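Tetraacyldisaccharide 4'-kinase (Aquifex aeolicus, PDB 4EHX) transfers the gamma-phosphate of ATP to the 4'-position of a tetraacyldisaccharide 1-phosphate, forming lipid IVA in the last step of its biosynthetic pathway. Local coordinates at residues 163-166 with 170-173; 175-180 with 193-198; 101-106 with 214-219. One frame throughout, in Å; residues are numbered along the deposited sequence.

Interaction 1: 163-166 with 170-173; sequences RLLP and LREP
L164 CD2 rests on one face of the peptide group that joins E172 to P173, almost directly above the carbonyl carbon, E172 C, at 3.5 Å. At the same peptide the other methyl reaches past to the proline ring, with L164 CD1 3.9 Å from P173 CG. The first torsion of L164 (chi1 -81°) puts CG beside the backbone N and anti to the carbonyl carbon, which turns the isobutyl group to the second segment. Two backbone bonds flank this leucine. L170 N donates to R163 O at 2.9 Å, coming in 31° out of the carbonyl plane, whereas L165 N meets L170 O at 2.9 Å in the plane of the L170 carbonyl, on a lone pair, in a nearly straight bond. The same oxygen is hemmed in by carbon: L165 CG lies 3.3 Å from L170 O. Farther out, L165 CD1 meets the aliphatic stem of R171 at its CG, 3.9 Å away, the two side chains running side by side in the same direction. Beyond that stem the guanidinium of R171 forms a salt bridge with D139, and the carboxylate of E172 is bonded to Q142 and N21. The pair of backbone bonds has the pattern of a single parallel beta bridge, L164 with L170, closing a short loop whose R171 is bonded through its backbone to L44 and packs against V46 of the predicted ATP-binding P-loop.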
loop_
_atom_site.group_PDB
_atom_site.type_symbol
_atom_site.label_atom_id
_atom_site.label_comp_id
_atom_site.label_asym_id
_atom_site.label_seq_id
_atom_site.Cartn_x
_atom_site.Cartn_y
_atom_site.Cartn_z
ATOM N N ARG A 163 2.526 19.993 -4.250
ATOM C CA ARG A 163 3.655 20.416 -5.071
ATOM C C ARG A 163 4.709 19.318 -5.142
ATOM O O ARG A 163 4.743 18.423 -4.302
ATOM C CB ARG A 163 4.285 21.686 -4.492
ATOM C CG ARG A 163 3.381 22.910 -4.514
ATOM C CD ARG A 163 4.027 24.081 -3.787
ATOM N NE ARG A 163 4.333 23.754 -2.396
ATOM C CZ ARG A 163 4.765 24.631 -1.492
ATOM N NH1 ARG A 163 4.943 25.904 -1.823
ATOM N NH2 ARG A 163 5.017 24.234 -0.252
ATOM N N LEU A 164 5.584 19.395 -6.138
ATOM C CA LEU A 164 6.684 18.446 -6.248
ATOM C C LEU A 164 7.594 18.475 -5.021
ATOM O O LEU A 164 7.863 19.534 -4.463
ATOM C CB LEU A 164 7.522 18.740 -7.500
ATOM C CG LEU A 164 6.933 18.173 -8.791
ATOM C CD1 LEU A 164 7.572 18.806 -10.013
ATOM C CD2 LEU A 164 7.101 16.672 -8.812
ATOM N N LEU A 165 8.056 17.292 -4.615
ATOM C CA LEU A 165 9.178 17.147 -3.693
ATOM C C LEU A 165 10.345 18.025 -4.115
ATOM O O LEU A 165 10.593 18.186 -5.314
ATOM C CB LEU A 165 9.675 15.696 -3.722
ATOM C CG LEU A 165 8.762 14.621 -3.139
ATOM C CD1 LEU A 165 9.181 13.247 -3.643
ATOM C CD2 LEU A 165 8.799 14.683 -1.622
ATOM N N PRO A 166 11.098 18.559 -3.139
ATOM C CA PRO A 166 10.852 18.391 -1.701
ATOM C C PRO A 166 9.936 19.458 -1.103
ATOM O O PRO A 166 9.558 19.334 0.061
ATOM C CB PRO A 166 12.254 18.510 -1.099
ATOM C CG PRO A 166 12.966 19.424 -2.019
ATOM C CD PRO A 166 12.420 19.161 -3.403
ATOM N N LEU A 170 4.545 15.590 -3.919
ATOM C CA LEU A 170 4.374 14.918 -5.205
ATOM C C LEU A 170 5.680 14.298 -5.711
ATOM O O LEU A 170 6.736 14.948 -5.727
ATOM C CB LEU A 170 3.785 15.874 -6.250
ATOM C CG LEU A 170 2.358 16.361 -5.985
ATOM C CD1 LEU A 170 1.906 17.305 -7.096
ATOM C CD2 LEU A 170 1.409 15.174 -5.853
ATOM N N ARG A 171 5.612 13.037 -6.124
ATOM C CA ARG A 171 6.765 12.375 -6.729
ATOM C C ARG A 171 6.889 12.750 -8.203
ATOM O O ARG A 171 7.973 12.658 -8.777
ATOM C CB ARG A 171 6.665 10.845 -6.574
ATOM C CG ARG A 171 6.967 10.366 -5.156
ATOM C CD ARG A 171 7.041 8.842 -5.062
ATOM N NE ARG A 171 5.722 8.225 -5.143
ATOM C CZ ARG A 171 5.495 6.928 -4.973
ATOM N NH1 ARG A 171 6.500 6.100 -4.706
ATOM N NH2 ARG A 171 4.261 6.454 -5.068
ATOM N N GLU A 172 5.761 13.130 -8.807
ATOM C CA GLU A 172 5.691 13.545 -10.214
ATOM C C GLU A 172 4.649 14.636 -10.353
ATOM O O GLU A 172 3.694 14.682 -9.570
ATOM C CB GLU A 172 5.205 12.406 -11.112
ATOM C CG GLU A 172 5.914 11.116 -10.993
ATOM C CD GLU A 172 5.466 10.159 -12.072
ATOM O OE1 GLU A 172 4.722 9.203 -11.758
ATOM O OE2 GLU A 172 5.849 10.382 -13.245
ATOM N N PRO A 173 4.794 15.483 -11.386
ATOM C CA PRO A 173 3.838 16.558 -11.671
ATOM C C PRO A 173 2.468 15.982 -11.947
ATOM O O PRO A 173 2.360 14.867 -12.459
ATOM C CB PRO A 173 4.385 17.179 -12.956
ATOM C CG PRO A 173 5.838 16.858 -12.948
ATOM C CD PRO A 173 5.966 15.526 -12.284
#

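Interaction 2: 175-180 with 193-198; sequences KEIRRA and FEFFTG
I177 is the residue of the 3-10 segment 175-179 that reaches across, to F195 and more loosely to T197. Before it in sequence, E176 turns to its own segment: E176 OE2 receives R179 NH1 at 2.8 Å in a salt bridge, the nitrogen approaching from above the carboxylate plane, 49° out of it. At I177 the side chain points at the second segment, and its two branches divide the work. With chi1 at -74° the longer branch stands beside the backbone N, and I177 CD1 comes obliquely to the far end of the phenyl ring, 3.9 Å from F195 CE2. The ring arrives from the opposite direction, carried outward by a CG anti to its backbone N (chi1 -174°). The other branch, I177 CG2, ends 4.5 Å from T197 CG2, a marginal touch. R178 N bonds back to K175 O at 3.2 Å, and R179 N to E176 O at 3.0 Å, the i to i+3 spacing of the 3-10 turn. The last such bond runs from A180 N to I177 O, where the chain leaves the turn. No hydrogen bond joins the segments, so the link is purely apolar. I177 and F195 together cover L155 on strand 150-156; F195 and T197 lie on L183 of strand 182-186, F195 also touches L160 of helix 157-160, and E176 and R179 face N21 on helix 7-25.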
loop_
_atom_site.group_PDB
_atom_site.type_symbol
_atom_site.label_atom_id
_atom_site.label_comp_id
_atom_site.label_asym_id
_atom_site.label_seq_id
_atom_site.Cartn_x
_atom_site.Cartn_y
_atom_site.Cartn_z
ATOM N N LYS A 175 0.417 16.571 -14.241
ATOM C CA LYS A 175 0.135 16.261 -15.647
ATOM C C LYS A 175 0.259 14.758 -15.938
ATOM O O LYS A 175 -0.345 14.247 -16.882
ATOM C CB LYS A 175 1.052 17.053 -16.601
ATOM C CG LYS A 175 2.497 16.562 -16.641
ATOM C CD LYS A 175 3.370 17.377 -17.626
ATOM C CE LYS A 175 4.768 16.764 -17.718
ATOM N NZ LYS A 175 5.633 17.413 -18.756
ATOM N N GLU A 176 1.051 14.057 -15.135
ATOM C CA GLU A 176 1.263 12.621 -15.337
ATOM C C GLU A 176 0.050 11.764 -14.989
ATOM O O GLU A 176 0.044 10.557 -15.210
ATOM C CB GLU A 176 2.505 12.145 -14.575
ATOM C CG GLU A 176 3.782 12.819 -15.055
ATOM C CD GLU A 176 4.058 12.577 -16.535
ATOM O OE1 GLU A 176 4.722 13.428 -17.154
ATOM O OE2 GLU A 176 3.622 11.532 -17.078
ATOM N N ILE A 177 -0.984 12.385 -14.447
ATOM C CA ILE A 177 -2.271 11.708 -14.323
ATOM C C ILE A 177 -2.689 11.105 -15.672
ATOM O O ILE A 177 -3.363 10.078 -15.726
ATOM C CB ILE A 177 -3.350 12.668 -13.770
ATOM C CG1 ILE A 177 -3.108 12.888 -12.274
ATOM C CG2 ILE A 177 -4.767 12.112 -14.004
ATOM C CD1 ILE A 177 -3.911 14.039 -11.672
ATOM N N ARG A 178 -2.256 11.726 -16.766
ATOM C CA ARG A 178 -2.573 11.211 -18.098
ATOM C C ARG A 178 -2.151 9.753 -18.353
ATOM O O ARG A 178 -2.721 9.089 -19.225
ATOM C CB ARG A 178 -1.995 12.127 -19.193
ATOM C CG ARG A 178 -0.472 12.117 -19.307
ATOM C CD ARG A 178 -0.021 13.221 -20.275
ATOM N NE ARG A 178 1.433 13.335 -20.352
ATOM C CZ ARG A 178 2.078 14.422 -20.780
ATOM N NH1 ARG A 178 1.394 15.497 -21.161
ATOM N NH2 ARG A 178 3.406 14.442 -20.820
ATOM N N ARG A 179 -1.149 9.260 -17.625
ATOM C CA ARG A 179 -0.703 7.865 -17.806
ATOM C C ARG A 179 -1.685 6.827 -17.259
ATOM O O ARG A 179 -1.617 5.658 -17.634
ATOM C CB ARG A 179 0.672 7.608 -17.184
ATOM C CG ARG A 179 1.760 8.551 -17.648
ATOM C CD ARG A 179 3.135 7.903 -17.510
ATOM N NE ARG A 179 3.466 7.404 -16.161
ATOM C CZ ARG A 179 4.093 8.111 -15.215
ATOM N NH1 ARG A 179 4.441 9.377 -15.429
ATOM N NH2 ARG A 179 4.389 7.549 -14.048
ATOM N N ALA A 180 -2.583 7.244 -16.373
ATOM C CA ALA A 180 -3.538 6.319 -15.773
ATOM C C ALA A 180 -4.544 5.757 -16.771
ATOM O O ALA A 180 -5.022 6.471 -17.641
ATOM C CB ALA A 180 -4.284 6.991 -14.602
ATOM N N PHE A 193 -14.323 14.214 -2.652
ATOM C CA PHE A 193 -14.121 15.129 -3.768
ATOM C C PHE A 193 -14.463 14.476 -5.086
ATOM O O PHE A 193 -14.563 13.258 -5.177
ATOM C CB PHE A 193 -12.678 15.663 -3.797
ATOM C CG PHE A 193 -11.643 14.650 -4.243
ATOM C CD1 PHE A 193 -11.260 13.612 -3.406
ATOM C CD2 PHE A 193 -11.031 14.764 -5.488
ATOM C CE1 PHE A 193 -10.300 12.688 -3.811
ATOM C CE2 PHE A 193 -10.065 13.852 -5.905
ATOM C CZ PHE A 193 -9.692 12.811 -5.064
ATOM N N GLU A 194 -14.618 15.305 -6.110
ATOM C CA GLU A 194 -14.862 14.831 -7.461
ATOM C C GLU A 194 -13.684 15.242 -8.327
ATOM O O GLU A 194 -13.022 16.244 -8.062
ATOM C CB GLU A 194 -16.145 15.455 -8.015
ATOM C CG GLU A 194 -17.366 15.287 -7.121
ATOM C CD GLU A 194 -18.028 13.929 -7.270
ATOM O OE1 GLU A 194 -17.638 13.171 -8.187
ATOM O OE2 GLU A 194 -18.946 13.624 -6.473
ATOM N N PHE A 195 -13.422 14.471 -9.370
ATOM C CA PHE A 195 -12.359 14.820 -10.293
ATOM C C PHE A 195 -12.628 14.181 -11.642
ATOM O O PHE A 195 -12.524 12.963 -11.794
ATOM C CB PHE A 195 -11.015 14.356 -9.740
ATOM C CG PHE A 195 -9.838 14.805 -10.551
ATOM C CD1 PHE A 195 -9.630 16.148 -10.807
ATOM C CD2 PHE A 195 -8.926 13.885 -11.041
ATOM C CE1 PHE A 195 -8.539 16.566 -11.550
ATOM C CE2 PHE A 195 -7.834 14.295 -11.781
ATOM C CZ PHE A 195 -7.638 15.637 -12.035
ATOM N N PHE A 196 -12.980 15.010 -12.619
ATOM C CA PHE A 196 -13.325 14.514 -13.945
ATOM C C PHE A 196 -12.181 14.657 -14.942
ATOM O O PHE A 196 -11.629 15.747 -15.132
ATOM C CB PHE A 196 -14.564 15.218 -14.495
ATOM C CG PHE A 196 -14.939 14.767 -15.874
ATOM C CD1 PHE A 196 -15.732 13.645 -16.058
ATOM C CD2 PHE A 196 -14.481 15.449 -16.988
ATOM C CE1 PHE A 196 -16.072 13.218 -17.328
ATOM C CE2 PHE A 196 -14.814 15.029 -18.260
ATOM C CZ PHE A 196 -15.614 13.911 -18.429
ATOM N N THR A 197 -11.844 13.544 -15.583
ATOM C CA THR A 197 -10.779 13.503 -16.567
ATOM C C THR A 197 -11.244 12.827 -17.848
ATOM O O THR A 197 -10.531 12.831 -18.851
ATOM C CB THR A 197 -9.579 12.692 -16.045
ATOM O OG1 THR A 197 -9.995 11.342 -15.792
ATOM C CG2 THR A 197 -9.028 13.302 -14.769
ATOM N N GLY A 198 -12.423 12.218 -17.807
ATOM C CA GLY A 198 -12.864 11.377 -18.905
ATOM C C GLY A 198 -12.452 9.920 -18.739
ATOM O O GLY A 198 -13.005 9.034 -19.394
#

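Interaction 3: 101-106 with 214-219; sequences PYLMAK and SDFEEV
A CH-pi contact at the surface, supplemented by water, joins the C-terminal part of helix 99-107 to the turn that connects strand 201-212 with the short strand 218-219, its antiparallel partner. K106 and F216 carry it. K106 CB stands over one face of the phenyl ring, 3.9 Å from its centroid and 12° off the ring normal, and the two side chains cross at about a right angle. The lysine chain then folds back: bends at chi2 (-57°) and chi3 (-63°) keep it near the ring, with K106 CE 4.1 Å from F216 CD1. One helical turn earlier, L103 adds a methyl at the far end of the phenyl group, where L103 CD1 lies obliquely 3.9 Å from F216 CE2. I283, from a loop outside both segments, also touches the side chains of L103 and F216. F216 itself has left-handed backbone angles, which suit its position in a tight turn. Beside this apolar patch, the backbones are joined through a water that donates to K106 O at 2.8 Å and to F216 O at 2.8 Å. A second water accepts from K106 NZ at 3.1 Å and makes a weak bond to D215 OD1. The ammonium also bonds to Q286, and Y102 reaches the amide of that same glutamine from the preceding turn. Lysine and aspartate are 6.3 Å apart between K106 NZ and D215 OD1, so any attraction between their charges is probably modest and partly screened by the water between them. Chemically, then, the direct contact is apolar, probably dominated by dispersion between aliphatic carbon and an aromatic face, while the polar groups of the two segments are linked through water and not by a direct hydrogen bond.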
loop_
_atom_site.group_PDB
_atom_site.type_symbol
_atom_site.label_atom_id
_atom_site.label_comp_id
_atom_site.label_asym_id
_atom_site.label_seq_id
_atom_site.Cartn_x
_atom_site.Cartn_y
_atom_site.Cartn_z
ATOM N N PRO A 101 7.061 -5.375 1.993
ATOM C CA PRO A 101 6.596 -6.624 1.373
ATOM C C PRO A 101 6.110 -7.618 2.435
ATOM O O PRO A 101 5.174 -8.368 2.173
ATOM C CB PRO A 101 7.856 -7.161 0.675
ATOM C CG PRO A 101 8.725 -5.942 0.459
ATOM C CD PRO A 101 8.482 -5.107 1.698
ATOM N N TYR A 102 6.752 -7.635 3.601
ATOM C CA TYR A 102 6.350 -8.577 4.647
ATOM C C TYR A 102 4.929 -8.269 5.118
ATOM O O TYR A 102 4.085 -9.162 5.218
ATOM C CB TYR A 102 7.331 -8.582 5.829
ATOM C CG TYR A 102 7.004 -9.656 6.860
ATOM C CD1 TYR A 102 6.036 -9.440 7.839
ATOM C CD2 TYR A 102 7.644 -10.896 6.833
ATOM C CE1 TYR A 102 5.729 -10.429 8.779
ATOM C CE2 TYR A 102 7.340 -11.890 7.759
ATOM C CZ TYR A 102 6.385 -11.646 8.730
ATOM O OH TYR A 102 6.081 -12.625 9.644
ATOM N N LEU A 103 4.658 -7.000 5.404
ATOM C CA LEU A 103 3.311 -6.607 5.795
ATOM C C LEU A 103 2.291 -6.961 4.713
ATOM O O LEU A 103 1.227 -7.520 4.999
ATOM C CB LEU A 103 3.259 -5.111 6.116
ATOM C CG LEU A 103 1.872 -4.530 6.410
ATOM C CD1 LEU A 103 1.158 -5.290 7.540
ATOM C CD2 LEU A 103 1.982 -3.034 6.733
ATOM N N MET A 104 2.601 -6.621 3.462
ATOM C CA MET A 104 1.708 -6.978 2.355
ATOM C C MET A 104 1.413 -8.476 2.355
ATOM O O MET A 104 0.274 -8.901 2.194
ATOM C CB MET A 104 2.342 -6.571 1.013
ATOM C CG MET A 104 1.392 -6.596 -0.185
ATOM S SD MET A 104 0.366 -5.115 -0.295
ATOM C CE MET A 104 1.540 -3.856 0.175
ATOM N N ALA A 105 2.455 -9.283 2.517
ATOM C CA ALA A 105 2.264 -10.737 2.544
ATOM C C ALA A 105 1.372 -11.199 3.704
ATOM O O ALA A 105 0.543 -12.105 3.552
ATOM C CB ALA A 105 3.624 -11.448 2.583
ATOM N N LYS A 106 1.531 -10.583 4.872
ATOM C CA LYS A 106 0.695 -10.975 6.001
ATOM C C LYS A 106 -0.749 -10.552 5.757
ATOM O O LYS A 106 -1.682 -11.217 6.195
ATOM C CB LYS A 106 1.215 -10.389 7.322
ATOM C CG LYS A 106 2.577 -10.909 7.764
ATOM C CD LYS A 106 2.636 -12.442 7.911
ATOM C CE LYS A 106 1.716 -12.956 8.982
ATOM N NZ LYS A 106 2.180 -14.274 9.576
ATOM N N SER A 214 -2.839 -11.000 16.181
ATOM C CA SER A 214 -1.400 -11.035 15.918
ATOM C C SER A 214 -1.017 -12.093 14.877
ATOM O O SER A 214 0.090 -12.066 14.343
ATOM C CB SER A 214 -0.614 -11.239 17.216
ATOM O OG SER A 214 -0.976 -12.454 17.839
ATOM N N ASP A 215 -1.930 -13.022 14.599
ATOM C CA ASP A 215 -1.755 -13.965 13.487
ATOM C C ASP A 215 -2.333 -13.406 12.186
ATOM O O ASP A 215 -2.464 -14.115 11.185
ATOM C CB ASP A 215 -2.397 -15.312 13.820
ATOM C CG ASP A 215 -1.723 -15.998 14.994
ATOM O OD1 ASP A 215 -0.475 -15.959 15.067
ATOM O OD2 ASP A 215 -2.437 -16.563 15.850
ATOM N N PHE A 216 -2.668 -12.122 12.208
ATOM C CA PHE A 216 -3.266 -11.452 11.056
ATOM C C PHE A 216 -4.561 -12.098 10.541
ATOM O O PHE A 216 -4.857 -12.081 9.338
ATOM C CB PHE A 216 -2.230 -11.225 9.948
ATOM C CG PHE A 216 -1.338 -10.050 10.213
ATOM C CD1 PHE A 216 -0.301 -10.144 11.134
ATOM C CD2 PHE A 216 -1.566 -8.838 9.589
ATOM C CE1 PHE A 216 0.514 -9.051 11.401
ATOM C CE2 PHE A 216 -0.759 -7.752 9.851
ATOM C CZ PHE A 216 0.281 -7.857 10.761
ATOM N N GLU A 217 -5.335 -12.629 11.480
ATOM C CA GLU A 217 -6.665 -13.164 11.218
ATOM C C GLU A 217 -7.725 -12.151 11.652
ATOM O O GLU A 217 -7.573 -11.475 12.672
ATOM C CB GLU A 217 -6.856 -14.475 11.983
ATOM C CG GLU A 217 -5.881 -15.573 11.569
ATOM C CD GLU A 217 -5.809 -16.715 12.567
ATOM O OE1 GLU A 217 -6.129 -16.500 13.760
ATOM O OE2 GLU A 217 -5.423 -17.830 12.158
ATOM N N GLU A 218 -8.800 -12.049 10.879
ATOM C CA GLU A 218 -9.901 -11.148 11.218
ATOM C C GLU A 218 -10.703 -11.628 12.411
ATOM O O GLU A 218 -11.109 -12.787 12.473
ATOM C CB GLU A 218 -10.825 -10.962 10.013
ATOM C CG GLU A 218 -10.156 -10.226 8.874
ATOM C CD GLU A 218 -11.122 -9.888 7.758
ATOM O OE1 GLU A 218 -12.339 -10.125 7.926
ATOM O OE2 GLU A 218 -10.656 -9.385 6.716
ATOM N N VAL A 219 -10.917 -10.730 13.368
ATOM C CA VAL A 219 -11.728 -11.035 14.540
ATOM C C VAL A 219 -12.650 -9.867 14.865
ATOM O O VAL A 219 -12.303 -8.713 14.626
ATOM C CB VAL A 219 -10.868 -11.380 15.787
ATOM C CG1 VAL A 219 -10.037 -12.637 15.543
ATOM C CG2 VAL A 219 -9.987 -10.216 16.172
HETATM O O HOH W 1 -4.330 -10.699 6.984
HETATM O O HOH W 2 1.254 -14.649 12.551
#

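Interactions 1 and 2 follow one another along the chain and are joined directly: E172 OE2 of the first forms a 2.8 Å salt bridge with R179 NH1 of the second, although their centres lie 16 Å apart. R179 thus ties the 3-10 turn to the loop beside the P-loop. Interaction 3 lies across the chain's centre from both, about 31 Å from interaction 1 and 32 Å from interaction 2 between centres. Interactions 1 and 3 nevertheless both approach the predicted ATP site: the side chain of R171 is about 4 Å from that of V46 and about 6 Å from a bound HEPES molecule, and that of L103 is about 5 Å from that of T52.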